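Local structure of uncharacterized protein PA2218 (Pseudomonas aeruginosa, 2HDW) at residues Arg69-Ala74 with Leu81-Tyr86; Val108-Ser113 with Ala129-Tyr134; Ala157-Ile162 with Asp192-Ala197; Leu96-Ile101 with Glu171-Ile176; Phe73-Gly78 with Asn151-Ser156. The protein is of unknown function but has an alpha/beta hydrolase fold and is probably a hydrolase. One frame throughout, in Å; residues are numbered along the deposited sequence.

Contact 1. Residues Arg69-Ala74 with Leu81-Tyr86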
# COMPACT_ATOMS: atom_id res chain seq x y z
N ARG A 69 18.18 0.08 -7.78
CA ARG A 69 18.78 -1.10 -7.17
C ARG A 69 17.83 -1.64 -6.10
O ARG A 69 17.01 -0.89 -5.55
CB ARG A 69 20.16 -0.77 -6.57
CG ARG A 69 20.16 0.05 -5.29
CD ARG A 69 21.58 0.07 -4.71
NE ARG A 69 21.62 0.35 -3.27
CZ ARG A 69 21.61 1.57 -2.74
NH1 ARG A 69 21.57 2.64 -3.53
NH2 ARG A 69 21.64 1.72 -1.42
N LYS A 70 17.92 -2.93 -5.81
CA LYS A 70 17.04 -3.55 -4.82
C LYS A 70 17.71 -3.57 -3.45
O LYS A 70 18.92 -3.74 -3.34
CB LYS A 70 16.68 -4.97 -5.26
CG LYS A 70 16.43 -5.10 -6.76
CD LYS A 70 15.00 -5.52 -7.12
CE LYS A 70 14.73 -6.97 -6.78
NZ LYS A 70 13.56 -7.50 -7.55
N VAL A 71 16.91 -3.40 -2.40
CA VAL A 71 17.45 -3.40 -1.05
C VAL A 71 16.55 -4.22 -0.13
O VAL A 71 15.45 -4.62 -0.51
CB VAL A 71 17.56 -1.98 -0.47
CG1 VAL A 71 18.48 -1.14 -1.35
CG2 VAL A 71 16.18 -1.33 -0.37
N THR A 72 17.05 -4.47 1.08
CA THR A 72 16.30 -5.21 2.08
C THR A 72 16.51 -4.53 3.44
O THR A 72 17.48 -3.79 3.63
CB THR A 72 16.76 -6.68 2.18
OG1 THR A 72 18.11 -6.73 2.68
CG2 THR A 72 16.70 -7.35 0.82
N PHE A 73 15.59 -4.79 4.36
CA PHE A 73 15.67 -4.22 5.70
C PHE A 73 14.63 -4.93 6.57
O PHE A 73 13.61 -5.41 6.06
CB PHE A 73 15.40 -2.71 5.65
CG PHE A 73 14.15 -2.35 4.89
CD1 PHE A 73 12.90 -2.47 5.49
CD2 PHE A 73 14.23 -1.90 3.58
CE1 PHE A 73 11.74 -2.15 4.78
CE2 PHE A 73 13.07 -1.58 2.86
CZ PHE A 73 11.82 -1.70 3.46
N ALA A 74 14.88 -4.99 7.87
CA ALA A 74 13.95 -5.69 8.76
C ALA A 74 13.00 -4.75 9.50
O ALA A 74 13.27 -3.55 9.63
CB ALA A 74 14.73 -6.53 9.76
N LEU A 81 12.16 -7.26 4.80
CA LEU A 81 11.40 -6.87 3.61
C LEU A 81 12.28 -6.56 2.41
O LEU A 81 13.43 -6.15 2.56
CB LEU A 81 10.54 -5.64 3.93
CG LEU A 81 9.69 -5.69 5.20
CD1 LEU A 81 8.98 -4.36 5.39
CD2 LEU A 81 8.68 -6.83 5.12
N ALA A 82 11.74 -6.77 1.22
CA ALA A 82 12.45 -6.49 -0.02
C ALA A 82 11.85 -5.21 -0.61
O ALA A 82 10.66 -4.96 -0.47
CB ALA A 82 12.31 -7.65 -1.00
N ALA A 83 12.68 -4.42 -1.28
CA ALA A 83 12.19 -3.18 -1.87
C ALA A 83 13.04 -2.68 -3.02
O ALA A 83 14.18 -3.11 -3.20
CB ALA A 83 12.11 -2.10 -0.79
N ASP A 84 12.47 -1.78 -3.81
CA ASP A 84 13.16 -1.16 -4.93
C ASP A 84 13.41 0.28 -4.52
O ASP A 84 12.50 0.97 -4.08
CB ASP A 84 12.29 -1.17 -6.20
CG ASP A 84 12.19 -2.54 -6.84
OD1 ASP A 84 13.25 -3.10 -7.22
OD2 ASP A 84 11.06 -3.06 -6.97
N LEU A 85 14.66 0.70 -4.65
CA LEU A 85 15.07 2.06 -4.30
C LEU A 85 15.39 2.82 -5.57
O LEU A 85 16.16 2.34 -6.41
CB LEU A 85 16.30 2.00 -3.40
CG LEU A 85 16.98 3.31 -3.01
CD1 LEU A 85 16.08 4.11 -2.06
CD2 LEU A 85 18.30 3.00 -2.33
N TYR A 86 14.81 4.01 -5.72
CA TYR A 86 15.04 4.85 -6.89
C TYR A 86 15.59 6.20 -6.47
O TYR A 86 15.07 6.83 -5.55
CB TYR A 86 13.72 5.08 -7.65
CG TYR A 86 13.02 3.83 -8.12
CD1 TYR A 86 13.19 3.36 -9.43
CD2 TYR A 86 12.19 3.11 -7.27
CE1 TYR A 86 12.54 2.20 -9.87
CE2 TYR A 86 11.54 1.96 -7.69
CZ TYR A 86 11.71 1.51 -8.99
OH TYR A 86 11.05 0.36 -9.38

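Contact 2. Residues Val108-Ser113 with Ala129-Tyr134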
# COMPACT_ATOMS: atom_id res chain seq x y z
N VAL A 108 2.29 -6.02 -5.28
CA VAL A 108 3.72 -6.01 -5.01
C VAL A 108 4.37 -4.77 -5.61
O VAL A 108 3.76 -4.06 -6.43
CB VAL A 108 4.42 -7.27 -5.59
CG1 VAL A 108 3.97 -8.50 -4.83
CG2 VAL A 108 4.10 -7.41 -7.08
N LYS A 109 5.61 -4.51 -5.19
CA LYS A 109 6.36 -3.34 -5.64
C LYS A 109 6.53 -3.20 -7.15
O LYS A 109 6.77 -2.10 -7.64
CB LYS A 109 7.74 -3.34 -4.97
CG LYS A 109 8.62 -4.52 -5.35
CD LYS A 109 9.86 -4.58 -4.46
CE LYS A 109 10.84 -5.66 -4.92
NZ LYS A 109 10.23 -7.02 -5.01
N GLU A 110 6.42 -4.29 -7.89
CA GLU A 110 6.58 -4.21 -9.34
C GLU A 110 5.34 -3.62 -10.01
O GLU A 110 5.35 -3.31 -11.21
CB GLU A 110 6.88 -5.59 -9.93
CG GLU A 110 8.23 -6.19 -9.51
CD GLU A 110 8.22 -6.75 -8.09
OE1 GLU A 110 7.13 -6.86 -7.48
OE2 GLU A 110 9.31 -7.10 -7.59
N GLN A 111 4.27 -3.46 -9.24
CA GLN A 111 3.04 -2.91 -9.78
C GLN A 111 2.94 -1.40 -9.50
O GLN A 111 3.94 -0.69 -9.62
CB GLN A 111 1.84 -3.70 -9.23
CG GLN A 111 1.87 -5.17 -9.72
CD GLN A 111 0.91 -6.09 -8.99
OE1 GLN A 111 0.85 -6.11 -7.76
NE2 GLN A 111 0.15 -6.87 -9.76
N SER A 112 1.76 -0.92 -9.13
CA SER A 112 1.54 0.51 -8.90
C SER A 112 2.53 1.28 -8.01
O SER A 112 2.96 2.38 -8.38
CB SER A 112 0.12 0.74 -8.38
OG SER A 112 -0.22 2.11 -8.43
N SER A 113 2.88 0.74 -6.84
CA SER A 113 3.80 1.46 -5.96
C SER A 113 5.13 1.73 -6.66
O SER A 113 5.72 2.80 -6.50
CB SER A 113 4.04 0.68 -4.65
OG SER A 113 4.55 -0.62 -4.89
N ALA A 129 9.85 1.56 -2.97
CA ALA A 129 8.61 0.79 -3.10
C ALA A 129 8.97 -0.56 -2.48
O ALA A 129 9.94 -1.20 -2.89
CB ALA A 129 8.22 0.63 -4.57
N PHE A 130 8.20 -0.99 -1.48
CA PHE A 130 8.50 -2.24 -0.79
C PHE A 130 7.40 -3.29 -0.82
O PHE A 130 6.23 -2.99 -1.05
CB PHE A 130 8.82 -1.92 0.67
CG PHE A 130 7.64 -1.40 1.44
CD1 PHE A 130 6.71 -2.27 2.00
CD2 PHE A 130 7.43 -0.02 1.58
CE1 PHE A 130 5.59 -1.79 2.69
CE2 PHE A 130 6.31 0.47 2.26
CZ PHE A 130 5.39 -0.42 2.81
N ASP A 131 7.80 -4.54 -0.59
CA ASP A 131 6.86 -5.64 -0.53
C ASP A 131 6.53 -5.84 0.95
O ASP A 131 7.42 -6.02 1.78
CB ASP A 131 7.46 -6.93 -1.09
CG ASP A 131 7.52 -6.93 -2.61
OD1 ASP A 131 6.66 -6.26 -3.23
OD2 ASP A 131 8.40 -7.61 -3.17
N PRO A 132 5.23 -5.79 1.29
CA PRO A 132 4.79 -5.98 2.68
C PRO A 132 5.24 -7.33 3.23
O PRO A 132 5.52 -8.26 2.47
CB PRO A 132 3.27 -5.89 2.57
CG PRO A 132 3.07 -4.94 1.42
CD PRO A 132 4.10 -5.42 0.42
N SER A 133 5.31 -7.43 4.56
CA SER A 133 5.69 -8.67 5.23
C SER A 133 4.91 -9.86 4.67
O SER A 133 3.72 -9.74 4.36
CB SER A 133 5.43 -8.56 6.74
OG SER A 133 6.43 -7.79 7.40
N TYR A 134 5.57 -11.01 4.55
CA TYR A 134 4.94 -12.24 4.06
C TYR A 134 4.56 -12.26 2.58
O TYR A 134 4.02 -13.26 2.11
CB TYR A 134 3.67 -12.56 4.86
CG TYR A 134 3.84 -12.64 6.36
CD1 TYR A 134 4.39 -13.76 6.98
CD2 TYR A 134 3.42 -11.58 7.17
CE1 TYR A 134 4.51 -13.83 8.37
CE2 TYR A 134 3.53 -11.64 8.55
CZ TYR A 134 4.08 -12.76 9.15
OH TYR A 134 4.21 -12.79 10.52
O HOH W 1 7.48 -8.92 -5.56
O HOH W 2 3.95 -1.81 -2.24

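Contact 3. Residues Ala157-Ile162 with Asp192-Ala197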
# COMPACT_ATOMS: atom_id res chain seq x y z
N ALA A 157 9.21 0.59 9.01
CA ALA A 157 10.44 -0.17 8.83
C ALA A 157 11.10 0.35 7.56
O ALA A 157 12.33 0.41 7.46
CB ALA A 157 10.13 -1.66 8.68
N ALA A 158 10.27 0.74 6.59
CA ALA A 158 10.76 1.28 5.32
C ALA A 158 11.35 2.67 5.57
O ALA A 158 12.37 3.03 4.99
CB ALA A 158 9.62 1.36 4.30
N VAL A 159 10.70 3.45 6.44
CA VAL A 159 11.20 4.78 6.76
C VAL A 159 12.54 4.62 7.48
O VAL A 159 13.45 5.43 7.30
CB VAL A 159 10.20 5.54 7.66
CG1 VAL A 159 10.83 6.84 8.15
CG2 VAL A 159 8.93 5.84 6.87
N ASP A 160 12.66 3.57 8.30
CA ASP A 160 13.91 3.30 9.01
C ASP A 160 15.07 3.19 8.02
O ASP A 160 16.15 3.75 8.23
CB ASP A 160 13.84 1.97 9.78
CG ASP A 160 13.07 2.07 11.09
OD1 ASP A 160 12.67 3.18 11.48
OD2 ASP A 160 12.88 1.01 11.73
N PHE A 161 14.85 2.45 6.94
CA PHE A 161 15.89 2.24 5.94
C PHE A 161 16.21 3.45 5.09
O PHE A 161 17.36 3.87 5.00
CB PHE A 161 15.52 1.08 5.01
CG PHE A 161 16.56 0.79 3.97
CD1 PHE A 161 17.69 0.05 4.29
CD2 PHE A 161 16.44 1.32 2.69
CE1 PHE A 161 18.69 -0.17 3.34
CE2 PHE A 161 17.44 1.10 1.73
CZ PHE A 161 18.56 0.36 2.06
N ILE A 162 15.18 4.02 4.47
CA ILE A 162 15.37 5.18 3.62
C ILE A 162 16.06 6.32 4.38
O ILE A 162 16.85 7.07 3.80
CB ILE A 162 14.00 5.65 3.03
CG1 ILE A 162 14.23 6.44 1.73
CG2 ILE A 162 13.24 6.49 4.04
CD1 ILE A 162 13.01 6.47 0.84
N ASP A 192 4.27 7.66 14.04
CA ASP A 192 5.66 7.81 13.63
C ASP A 192 5.89 9.30 13.33
O ASP A 192 5.65 9.76 12.21
CB ASP A 192 5.96 6.99 12.38
CG ASP A 192 7.44 6.95 12.04
OD1 ASP A 192 8.21 7.78 12.59
OD2 ASP A 192 7.84 6.10 11.23
N LYS A 193 6.34 10.04 14.34
CA LYS A 193 6.56 11.48 14.21
C LYS A 193 7.66 11.90 13.23
O LYS A 193 7.81 13.09 12.94
CB LYS A 193 6.83 12.08 15.59
CG LYS A 193 5.75 11.74 16.62
CD LYS A 193 4.36 12.15 16.13
CE LYS A 193 3.29 11.83 17.18
NZ LYS A 193 1.91 12.14 16.71
N ARG A 194 8.44 10.94 12.74
CA ARG A 194 9.50 11.25 11.79
C ARG A 194 8.92 11.61 10.42
O ARG A 194 9.50 12.41 9.69
CB ARG A 194 10.44 10.06 11.65
CG ARG A 194 11.12 9.63 12.94
CD ARG A 194 11.90 8.34 12.72
NE ARG A 194 11.02 7.27 12.29
CZ ARG A 194 11.43 6.09 11.82
NH1 ARG A 194 12.73 5.83 11.73
NH2 ARG A 194 10.54 5.19 11.42
N VAL A 195 7.78 11.01 10.06
CA VAL A 195 7.14 11.27 8.77
C VAL A 195 6.50 12.66 8.78
O VAL A 195 5.59 12.93 9.57
CB VAL A 195 6.08 10.18 8.45
CG1 VAL A 195 5.56 10.36 7.03
CG2 VAL A 195 6.70 8.79 8.61
N LYS A 196 6.99 13.53 7.90
CA LYS A 196 6.56 14.92 7.83
C LYS A 196 5.25 15.24 7.11
O LYS A 196 4.61 16.25 7.43
CB LYS A 196 7.67 15.77 7.20
CG LYS A 196 8.98 15.75 7.97
CD LYS A 196 8.79 16.18 9.42
CE LYS A 196 10.11 16.61 10.05
NZ LYS A 196 11.14 15.55 9.98
N ALA A 197 4.86 14.42 6.15
CA ALA A 197 3.63 14.66 5.40
C ALA A 197 3.18 13.34 4.81
O ALA A 197 3.98 12.42 4.66
CB ALA A 197 3.88 15.68 4.29

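Contact 4. Residues Leu96-Ile101 with Glu171-Ile176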
# COMPACT_ATOMS: atom_id res chain seq x y z
N LEU A 96 18.85 14.77 -0.16
CA LEU A 96 17.51 14.85 -0.73
C LEU A 96 16.33 14.42 0.14
O LEU A 96 16.48 13.63 1.06
CB LEU A 96 17.47 14.01 -2.00
CG LEU A 96 18.49 14.36 -3.08
CD1 LEU A 96 18.33 13.42 -4.26
CD2 LEU A 96 18.28 15.81 -3.52
N PRO A 97 15.13 14.96 -0.16
CA PRO A 97 13.93 14.61 0.59
C PRO A 97 13.63 13.19 0.10
O PRO A 97 14.09 12.81 -0.98
CB PRO A 97 12.90 15.62 0.09
CG PRO A 97 13.31 15.84 -1.34
CD PRO A 97 14.83 15.93 -1.23
N ALA A 98 12.88 12.41 0.88
CA ALA A 98 12.58 11.04 0.48
C ALA A 98 11.12 10.68 0.69
O ALA A 98 10.44 11.28 1.53
CB ALA A 98 13.48 10.07 1.25
N ILE A 99 10.65 9.70 -0.07
CA ILE A 99 9.26 9.25 0.01
C ILE A 99 9.16 7.73 0.03
O ILE A 99 9.76 7.06 -0.82
CB ILE A 99 8.44 9.74 -1.20
CG1 ILE A 99 8.53 11.26 -1.33
CG2 ILE A 99 6.99 9.32 -1.06
CD1 ILE A 99 7.87 11.80 -2.59
N VAL A 100 8.42 7.18 0.99
CA VAL A 100 8.23 5.73 1.04
C VAL A 100 6.84 5.46 0.49
O VAL A 100 5.86 6.07 0.92
CB VAL A 100 8.32 5.17 2.47
CG1 VAL A 100 7.87 3.71 2.47
CG2 VAL A 100 9.76 5.26 2.97
N ILE A 101 6.75 4.55 -0.46
CA ILE A 101 5.49 4.23 -1.09
C ILE A 101 5.07 2.77 -0.93
O ILE A 101 5.85 1.86 -1.18
CB ILE A 101 5.55 4.57 -2.59
CG1 ILE A 101 6.10 5.99 -2.75
CG2 ILE A 101 4.17 4.45 -3.21
CD1 ILE A 101 6.44 6.37 -4.15
N GLU A 171 15.28 14.13 7.93
CA GLU A 171 14.27 15.07 8.42
C GLU A 171 13.29 15.50 7.32
O GLU A 171 12.36 16.27 7.57
CB GLU A 171 14.95 16.32 9.01
CG GLU A 171 15.57 16.12 10.40
CD GLU A 171 14.53 15.75 11.45
OE1 GLU A 171 13.39 16.27 11.36
OE2 GLU A 171 14.85 14.96 12.36
N ARG A 172 13.49 14.99 6.10
CA ARG A 172 12.63 15.34 4.97
C ARG A 172 11.99 14.10 4.36
O ARG A 172 12.15 13.82 3.18
CB ARG A 172 13.45 16.08 3.91
CG ARG A 172 14.27 17.26 4.46
CD ARG A 172 15.11 17.92 3.36
NE ARG A 172 14.27 18.52 2.32
CZ ARG A 172 14.72 18.95 1.14
NH1 ARG A 172 16.01 18.85 0.83
NH2 ARG A 172 13.87 19.46 0.26
N ILE A 173 11.25 13.35 5.18
CA ILE A 173 10.61 12.11 4.73
C ILE A 173 9.09 12.19 4.70
O ILE A 173 8.46 12.68 5.64
CB ILE A 173 10.98 10.91 5.64
CG1 ILE A 173 12.50 10.79 5.76
CG2 ILE A 173 10.38 9.61 5.08
CD1 ILE A 173 13.21 10.55 4.47
N GLY A 174 8.51 11.70 3.61
CA GLY A 174 7.07 11.67 3.46
C GLY A 174 6.68 10.27 3.03
O GLY A 174 7.55 9.44 2.74
N VAL A 175 5.38 9.98 2.99
CA VAL A 175 4.93 8.67 2.55
C VAL A 175 3.69 8.77 1.68
O VAL A 175 2.91 9.72 1.80
CB VAL A 175 4.58 7.73 3.73
CG1 VAL A 175 5.83 7.40 4.53
CG2 VAL A 175 3.53 8.37 4.61
N ILE A 176 3.52 7.80 0.78
CA ILE A 176 2.34 7.75 -0.07
C ILE A 176 1.70 6.37 0.12
O ILE A 176 2.37 5.34 -0.04
CB ILE A 176 2.68 7.93 -1.57
CG1 ILE A 176 3.24 9.33 -1.83
CG2 ILE A 176 1.42 7.74 -2.41
CD1 ILE A 176 3.78 9.52 -3.25

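Contact 5. Residues Phe73-Gly78 with Asn151-Ser156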
# COMPACT_ATOMS: atom_id res chain seq x y z
N PHE A 73 15.59 -4.79 4.36
CA PHE A 73 15.67 -4.22 5.70
C PHE A 73 14.63 -4.93 6.57
O PHE A 73 13.61 -5.41 6.06
CB PHE A 73 15.40 -2.71 5.65
CG PHE A 73 14.15 -2.35 4.89
CD1 PHE A 73 12.90 -2.47 5.49
CD2 PHE A 73 14.23 -1.90 3.58
CE1 PHE A 73 11.74 -2.15 4.78
CE2 PHE A 73 13.07 -1.58 2.86
CZ PHE A 73 11.82 -1.70 3.46
N ALA A 74 14.88 -4.99 7.87
CA ALA A 74 13.95 -5.69 8.76
C ALA A 74 13.00 -4.75 9.50
O ALA A 74 13.27 -3.55 9.63
CB ALA A 74 14.73 -6.53 9.76
N ASN A 75 11.87 -5.29 9.97
CA ASN A 75 10.94 -4.48 10.74
C ASN A 75 11.08 -4.90 12.20
O ASN A 75 11.82 -5.84 12.51
CB ASN A 75 9.49 -4.64 10.25
CG ASN A 75 8.94 -6.04 10.41
OD1 ASN A 75 9.43 -6.84 11.21
ND2 ASN A 75 7.88 -6.34 9.66
N ARG A 76 10.38 -4.20 13.09
CA ARG A 76 10.47 -4.48 14.53
C ARG A 76 10.01 -5.87 14.93
O ARG A 76 10.32 -6.35 16.03
CB ARG A 76 9.68 -3.45 15.33
CG ARG A 76 10.23 -2.03 15.29
CD ARG A 76 9.52 -1.12 16.28
NE ARG A 76 8.07 -1.19 16.16
CZ ARG A 76 7.29 -1.93 16.95
NH1 ARG A 76 7.82 -2.67 17.92
NH2 ARG A 76 5.97 -1.95 16.76
N TYR A 77 9.27 -6.53 14.06
CA TYR A 77 8.77 -7.86 14.39
C TYR A 77 9.65 -8.98 13.87
O TYR A 77 9.28 -10.16 13.93
CB TYR A 77 7.32 -7.99 13.91
CG TYR A 77 6.40 -6.99 14.59
CD1 TYR A 77 6.42 -6.83 15.98
CD2 TYR A 77 5.49 -6.22 13.85
CE1 TYR A 77 5.56 -5.93 16.62
CE2 TYR A 77 4.63 -5.33 14.48
CZ TYR A 77 4.66 -5.18 15.86
OH TYR A 77 3.79 -4.32 16.48
N GLY A 78 10.83 -8.60 13.37
CA GLY A 78 11.79 -9.57 12.87
C GLY A 78 11.66 -10.03 11.43
O GLY A 78 12.33 -10.98 11.03
N ASN A 151 1.50 -4.64 9.19
CA ASN A 151 1.61 -3.86 7.96
C ASN A 151 1.85 -2.39 8.27
O ASN A 151 2.59 -1.71 7.54
CB ASN A 151 0.35 -4.06 7.10
CG ASN A 151 0.33 -5.44 6.44
OD1 ASN A 151 1.38 -6.06 6.24
ND2 ASN A 151 -0.86 -5.92 6.09
N THR A 152 1.25 -1.88 9.34
CA THR A 152 1.49 -0.49 9.71
C THR A 152 2.99 -0.39 10.04
O THR A 152 3.66 0.56 9.64
CB THR A 152 0.63 -0.07 10.91
OG1 THR A 152 -0.74 -0.01 10.51
CG2 THR A 152 1.06 1.28 11.45
N GLU A 153 3.50 -1.39 10.74
CA GLU A 153 4.93 -1.43 11.10
C GLU A 153 5.82 -1.46 9.85
O GLU A 153 6.88 -0.82 9.81
CB GLU A 153 5.20 -2.66 11.99
CG GLU A 153 6.67 -3.07 12.12
CD GLU A 153 7.58 -1.94 12.59
OE1 GLU A 153 7.13 -1.08 13.38
OE2 GLU A 153 8.76 -1.92 12.19
N ASP A 154 5.40 -2.19 8.82
CA ASP A 154 6.19 -2.28 7.58
C ASP A 154 6.52 -0.90 7.03
O ASP A 154 7.63 -0.65 6.55
CB ASP A 154 5.43 -3.06 6.49
CG ASP A 154 5.36 -4.55 6.77
OD1 ASP A 154 6.26 -5.10 7.44
OD2 ASP A 154 4.40 -5.19 6.28
N PHE A 155 5.56 0.01 7.08
CA PHE A 155 5.77 1.36 6.58
C PHE A 155 6.88 2.07 7.35
O PHE A 155 7.73 2.73 6.75
CB PHE A 155 4.47 2.16 6.68
CG PHE A 155 3.94 2.63 5.36
CD1 PHE A 155 2.59 2.49 5.04
CD2 PHE A 155 4.79 3.23 4.44
CE1 PHE A 155 2.09 2.96 3.83
CE2 PHE A 155 4.31 3.70 3.21
CZ PHE A 155 2.95 3.56 2.91
N SER A 156 6.88 1.94 8.67
CA SER A 156 7.90 2.59 9.47
C SER A 156 9.25 1.87 9.37
O SER A 156 10.30 2.46 9.60
CB SER A 156 7.45 2.68 10.93
OG SER A 156 6.44 3.68 11.05
O HOH W 3 4.88 -0.50 14.56

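Contact 1. Residues Arg69-Ala74 with Leu81-Tyr86
Phe73 and Leu81 face each other at the turn end of two antiparallel strands, and their side chains lie at a slant to one another: ring atom CE1 of Phe73 comes to 3.6 Å from CD1 of Leu81. With CG of Phe73 held between its own backbone N and carbonyl carbon (chi1 51°), the ring swings across to the neighbouring strand. Its CE2 thereby also meets the methyl CB of Ala83 at 3.8 Å, while Leu81 O lies over one face. Val71 continues this row, touching Ala83 through CG2 and, more distantly, Leu85 through CG1. At the far end Arg69 and Leu85 run side by side in the same direction. The Arg69 chain is extended from CG to NE, and CD2 of Leu85 sits over one face of its guanidinium, 3.5 Å from NH1 and offset toward the rim. On the reverse face of the sheet Lys70 and Asp84 also run alongside, but the touch is made by the aliphatic CD of Lys70, 3.0 Å from Asp84 OD1. The ammonium NZ of Lys70 forms its salt bridge with Glu137, whereas Asp84 OD1 is held by His68 and Lys58. Backbone bonds link the hydrogen-bonded pairs Arg69-Leu85, Val71-Ala83 and Phe73-Leu81. Leu81 N to Phe73 O is shortest, 2.7 Å; Leu85 N to Arg69 O is sound (3.0 Å), its return bond weak. The strand directions are 143° apart, 37° short of exactly antiparallel. This is the twisted beta hairpin of strands 66-74 and 80-88, one edge of the alpha/beta hydrolase sheet.

Contact 2. Residues Val108-Ser113 with Ala129-Tyr134
Lys109 reaches across to Asp131 with almost its whole length, and its course can be traced atom by atom. CB points toward the other segment, 3.6 Å from Asp131 OD1 and 3.7 Å from Ala129 O. CG, placed between the backbone N and carbonyl carbon of its own residue (chi1 64°), passes 3.4 Å from Asp131 OD1. CD runs on between Asp131 OD2 and Ala129 O, and CE stays beside OD2. A bend at the last torsion then brings NZ back onto Asp131 OD2 at 2.7 Å, from above the carboxylate plane and 36° out of it. The two side chains cross at about a right angle, and the lysine's aliphatic atoms run past both carboxylate oxygens. The other oxygen, OD1, takes the backbone N-H of Lys109 at 2.8 Å in a nearly straight bond (173°), so one residue grips both oxygens. NZ has a second carboxylate in Glu110, whose OE2 it meets at 2.7 Å on the syn side but tilted out of the carboxylate plane, and a third in Glu137. Water 1 donates to Glu110 OE1 and to Asp131 OD2, joining the two acids. Lys109 and Arg276, which pairs with Glu110, probably offset the acids' mutual repulsion. Nearer the helix start, CB of Ala129 packs on Ser113, and water 2 links Ser113 OG to Phe130 O. The Val108-Gln111 turn, leading into helix 112-122, is thus fastened to the segment Ala129-Asp131, within the beta-alpha-beta unit of strand 96-102, helix 112-122 and strand 126-130.

Contact 3. Residues Ala157-Ile162 with Asp192-Ala197
Arg194 spends its guanidinium on two aspartates, one on each side of the contact. Toward helix 148-164 it is end-on: NH1 and NH2 both go to the single oxygen OD1 of Asp160, at 2.7 Å and 2.9 Å. These are bent bonds, and the carboxylate and guanidinium planes stand 67° apart, so this is a forked grip on one atom instead of a coplanar pair. The grip on Asp192 is different. Here the arginine presents its side, NE to OD1 at 2.9 Å and NH2 to OD2 at 2.9 Å, one nitrogen to each oxygen. The N-H of NE points almost straight at OD1 (175°), which accepts with its syn lone pair and lies in the guanidinium plane. A bend in the arginine chain at chi3 turns the group back onto the residue two before it. Asp192 OD1 also takes the backbone N-H of Arg194 from above its carboxylate plane, closing an Asx turn, and OD2 has a further donor in Ser156 OG. NH2 is shared once more, with Ser156 O, one helical turn before Asp160. Val159 supplies the apolar part: CG1 lies over one guanidinium face, offset toward the rim, 3.7 Å from NH2, while CG2 touches Val195 CG2 at 4.1 Å. All three guanidinium nitrogens therefore have acceptors, and each aspartate has a positive partner. With one cation between two carboxylates, the arginine probably offsets their mutual repulsion, and the network ties the loop after helix 180-191 to the flank of helix 148-164 through directional bonds together with the Val159 packing.

Contact 4. Residues Leu96-Ile101 with Glu171-Ile176
Over one face of the Arg172 guanidinium lies the ring of Pro97, its CD 3.8 Å from CZ and offset toward the rim. The two side chains run alongside each other in the same direction, and a bend in the arginine chain at chi3 (64°) lays the group over the proline. Of its nitrogens, NE is hydrogen-bonded to Leu367 O, at the C-terminus of the chain. From this pair onward the two strands are joined by four backbone bonds: Ala98 N to Arg172 O at 2.8 Å, Gly174 N to Ala98 O, Val100 N to Gly174 O and Ile176 N to Val100 O. On one side of the sheet Ala98 CB meets Ile173 CD1 at 3.3 Å, tighter than a usual carbon contact, and Val100 CB meets Val175 CG1 at 3.9 Å; helix 148-164 covers Ala98 and Val100. The other side carries Ile99, Ile101 and Ile176. Ile99 CG2 meets Ile176 CG1 at 3.8 Å, whereas Ile101 lies beside Ile176; Ile101 packs on helix 112-122, and Ile176 packs on helix 356-366. The strand directions diverge by 27°. Two neighbouring parallel strands with helices packed on both sides form part of the central layer of the three-layer alpha/beta/alpha sandwich of an alpha/beta hydrolase fold.

Contact 5. Residues Phe73-Gly78 with Asn151-Ser156
A polar contact joins the type I turn at Asn75-Gly78, between the hairpin strands 66-74 and 80-88, to the N-terminal half of helix 148-164. Glu153 is its centre. With CG anti to the backbone N (chi1 163°) and a bend at chi2, its carboxylate comes up to the turn. There OE2 takes the backbone N-H of Arg76 at 2.9 Å in an almost straight bond (175°), and OE1 takes Arg76 NE at 2.9 Å as a salt bridge. Both donors arrive well above the carboxylate plane, and the guanidinium stands almost perpendicular to it. Water 3 joins OE1 to Arg76 NH2. In the alpha/beta hydrolase fold this helix packs against the central sheet, and here its side meets the loop of the edge hairpin. Asn75 supplies the second link: ND2 donates to Asp154 OD1 at 3.0 Å, with amide and carboxylate nearly coplanar (12°), and OD1 of Asp154 also has Ser133 OG. Asn75 OD1 turns inward, to the backbone N of Ile79 and weakly to that of Tyr77. The Tyr77 ring lies obliquely against the aliphatic part of Glu153, CE2 being 3.7 Å from CB, while its hydroxyl bonds to Asp149.

Contacts 1, 2 and 4 all reach one sheet. Strand 80-88 of contact 1 borders strand 126-130 of contact 2, with Asp84 N 2.8 Å from Ala129 O, and strand 126-130 in turn borders strand 96-102 of contact 4. Helix 148-164, used by contacts 3 and 5, lies over these strands: Phe130 CE2 meets Phe155 CD2 at 3.8 Å, and Ala158 CB meets Val100 CG1 at 3.5 Å. Contacts 1 and 5 share Phe73 and Ala74. Contacts 3 and 4, with centres about 7 Å apart, are tied by a salt bridge from Lys196 NZ to Glu171 OE1. Ala157 CB and Asn75 CB, 3.4 Å apart, bring contacts 3 and 5 together.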